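Local structure of probable branched-chain amino acid ABC transporter, amino acid binding protein (Thermus thermophilus, 3LKB) at residues 294-299 with 327-332. The protein probably serves as the substrate-binding protein of a branched-chain amino acid ABC transporter, and holds a valine in its ligand pocket. The protein carries 2 engineered substitutions. Residues are numbered along the deposited sequence; the frame is centred on the assembly and turned at random.
Sequences AAIAVE and NAFKPG. Engineered in segment 294-299: Ala295 (natural residue Ser).
Ile296 and Phe329 have their CA atoms 7.8 Å apart, and Ala295 and Pro331 keep the same CA spacing, where the loop 327-332, extended through Ala328 to Lys330, runs beside helix 285-308. Phe329 carries the contact. With CG anti to the backbone N (chi1 -179°), its ring reaches away from the loop and meets the helix surface between Ala295, Ile296 and Glu299. Glu299 lies over one face: its CB sits 3.8 Å from the centroid of the Phe329 ring, only 13° off the ring normal, a well-centred CH-pi contact. Glu299 CG lies 3.6 Å from Phe329 CD1 over the same face, and a bend at chi2 then lays the carboxylate within 7° of the ring plane. Pro331 CD, from the loop itself, closes the opposite face. The CE2-CZ side of the ring meets the engineered Ala295, whose carbonyl O comes in obliquely to 3.7 Å from Phe329 CE2 and whose CB is 4.0 Å from the same atom, while Ile296 CG1 packs 4.2 Å from Phe329 CD2. With Phe329 cut back to an alanine, the methylenes of Glu299 and the ring of Pro331 would probably lose the surface between them, and the loop its hold on the helix. The acid end of Glu299 turns to Arg302 and Arg303 in salt bridges, and Arg303 also bonds the carbonyl of Asn327; backbone bonds tie Phe329 to Ile343. This is apolar packing of a long connecting loop against a lobe helix in the two-lobed periplasmic binding protein fold of the leucine-binding family.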
ATOM      1  N   ALA A 294       0.995  19.627   2.424  1.00  6.65           N
ATOM      2  CA  ALA A 294       1.016  20.201   1.080  1.00  7.10           C
ATOM      3  C   ALA A 294       0.430  21.626   1.086  1.00  8.03           C
ATOM      4  O   ALA A 294       0.944  22.523   0.401  1.00  7.19           O
ATOM      5  CB  ALA A 294       0.231  19.344   0.130  1.00  6.63           C
ATOM      6  N   ALA A 295      -0.649  21.820   1.846  1.00  8.06           N
ATOM      7  CA  ALA A 295      -1.260  23.155   1.978  1.00  8.65           C
ATOM      8  C   ALA A 295      -0.285  24.184   2.547  1.00  9.04           C
ATOM      9  O   ALA A 295      -0.221  25.301   2.047  1.00 10.18           O
ATOM     10  CB  ALA A 295      -2.532  23.096   2.833  1.00  8.10           C
ATOM     11  N   ILE A 296       0.497  23.805   3.562  1.00  9.46           N
ATOM     12  CA  ILE A 296       1.487  24.715   4.120  1.00  8.81           C
ATOM     13  C   ILE A 296       2.492  25.130   3.029  1.00  9.96           C
ATOM     14  O   ILE A 296       2.707  26.346   2.817  1.00  9.93           O
ATOM     15  CB  ILE A 296       2.177  24.170   5.379  1.00  8.08           C
ATOM     16  CG1 ILE A 296       1.135  23.939   6.471  1.00  6.73           C
ATOM     17  CG2 ILE A 296       3.297  25.163   5.878  1.00  6.23           C
ATOM     18  CD1 ILE A 296       1.660  23.400   7.816  1.00  2.00           C
ATOM     19  N   ALA A 297       3.028  24.129   2.310  1.00  9.95           N
ATOM     20  CA  ALA A 297       3.996  24.318   1.211  1.00  9.90           C
ATOM     21  C   ALA A 297       3.403  25.193   0.147  1.00 10.27           C
ATOM     22  O   ALA A 297       3.990  26.183  -0.233  1.00 10.93           O
ATOM     23  CB  ALA A 297       4.410  22.985   0.608  1.00  9.65           C
ATOM     24  N   VAL A 298       2.224  24.836  -0.334  1.00  9.97           N
ATOM     25  CA  VAL A 298       1.614  25.644  -1.335  1.00 10.28           C
ATOM     26  C   VAL A 298       1.332  27.063  -0.781  1.00 11.47           C
ATOM     27  O   VAL A 298       1.532  28.071  -1.473  1.00 12.01           O
ATOM     28  CB  VAL A 298       0.359  24.986  -1.930  1.00  9.72           C
ATOM     29  CG1 VAL A 298      -0.398  26.004  -2.841  1.00  7.04           C
ATOM     30  CG2 VAL A 298       0.762  23.722  -2.675  1.00  8.43           C
ATOM     31  N   GLU A 299       0.909  27.190   0.456  1.00 11.56           N
ATOM     32  CA  GLU A 299       0.711  28.584   0.916  1.00 12.10           C
ATOM     33  C   GLU A 299       2.022  29.384   1.037  1.00 11.85           C
ATOM     34  O   GLU A 299       2.039  30.570   0.809  1.00 12.89           O
ATOM     35  CB  GLU A 299      -0.143  28.637   2.191  1.00 11.57           C
ATOM     36  CG  GLU A 299      -0.213  30.018   2.919  1.00 15.44           C
ATOM     37  CD  GLU A 299      -1.087  31.052   2.219  1.00 16.56           C
ATOM     38  OE1 GLU A 299      -1.644  30.714   1.163  1.00 19.88           O
ATOM     39  OE2 GLU A 299      -1.225  32.208   2.725  1.00 19.55           O
ATOM     40  N   ASN A 327      -1.096  37.094  10.422  1.00 15.68           N
ATOM     41  CA  ASN A 327      -0.585  36.586   9.147  1.00 14.38           C
ATOM     42  C   ASN A 327      -0.388  35.048   9.232  1.00 13.22           C
ATOM     43  O   ASN A 327       0.343  34.448   8.439  1.00 11.10           O
ATOM     44  CB  ASN A 327       0.729  37.308   8.819  1.00 15.10           C
ATOM     45  CG  ASN A 327       1.147  37.176   7.350  1.00 16.95           C
ATOM     46  OD1 ASN A 327       2.336  36.923   7.033  1.00 17.75           O
ATOM     47  ND2 ASN A 327       0.190  37.327   6.453  1.00 17.92           N
ATOM     48  N   ALA A 328      -1.059  34.426  10.195  1.00 12.20           N
ATOM     49  CA  ALA A 328      -0.992  32.988  10.355  1.00 13.25           C
ATOM     50  C   ALA A 328      -1.816  32.296   9.267  1.00 14.32           C
ATOM     51  O   ALA A 328      -2.667  32.916   8.629  1.00 14.33           O
ATOM     52  CB  ALA A 328      -1.482  32.557  11.735  1.00 11.98           C
ATOM     53  N   PHE A 329      -1.553  31.009   9.073  1.00 14.44           N
ATOM     54  CA  PHE A 329      -2.259  30.254   8.080  1.00 15.49           C
ATOM     55  C   PHE A 329      -3.340  29.427   8.798  1.00 16.34           C
ATOM     56  O   PHE A 329      -3.065  28.655   9.728  1.00 15.77           O
ATOM     57  CB  PHE A 329      -1.248  29.414   7.261  1.00 15.64           C
ATOM     58  CG  PHE A 329      -1.860  28.587   6.180  1.00 12.14           C
ATOM     59  CD1 PHE A 329      -2.779  29.136   5.283  1.00 12.97           C
ATOM     60  CD2 PHE A 329      -1.481  27.255   6.031  1.00 11.48           C
ATOM     61  CE1 PHE A 329      -3.358  28.353   4.267  1.00  8.01           C
ATOM     62  CE2 PHE A 329      -2.031  26.448   5.028  1.00  7.32           C
ATOM     63  CZ  PHE A 329      -2.979  26.999   4.146  1.00  9.56           C
ATOM     64  N   LYS A 330      -4.586  29.648   8.398  1.00 17.27           N
ATOM     65  CA  LYS A 330      -5.678  28.956   9.015  1.00 18.49           C
ATOM     66  C   LYS A 330      -6.471  28.142   8.003  1.00 16.81           C
ATOM     67  O   LYS A 330      -7.561  28.511   7.627  1.00 18.20           O
ATOM     68  CB  LYS A 330      -6.555  29.930   9.805  1.00 19.23           C
ATOM     69  CG  LYS A 330      -6.611  31.364   9.255  1.00 27.48           C
ATOM     70  CD  LYS A 330      -7.440  31.541   7.920  1.00 35.67           C
ATOM     71  CE  LYS A 330      -8.286  32.869   7.866  1.00 39.26           C
ATOM     72  NZ  LYS A 330      -9.726  32.671   8.300  1.00 39.03           N
ATOM     73  N   PRO A 331      -5.926  27.010   7.552  1.00 15.59           N
ATOM     74  CA  PRO A 331      -6.756  26.239   6.595  1.00 14.27           C
ATOM     75  C   PRO A 331      -7.916  25.444   7.259  1.00 12.91           C
ATOM     76  O   PRO A 331      -8.803  24.999   6.570  1.00 13.65           O
ATOM     77  CB  PRO A 331      -5.743  25.304   5.953  1.00 14.16           C
ATOM     78  CG  PRO A 331      -4.709  25.064   7.091  1.00 15.19           C
ATOM     79  CD  PRO A 331      -4.644  26.344   7.868  1.00 14.44           C
ATOM     80  N   GLY A 332      -7.926  25.290   8.580  1.00 11.63           N
ATOM     81  CA  GLY A 332      -8.929  24.465   9.257  1.00  9.85           C
ATOM     82  C   GLY A 332      -8.607  22.974   9.242  1.00  9.87           C
ATOM     83  O   GLY A 332      -9.490  22.165   9.229  1.00  8.58           O
TER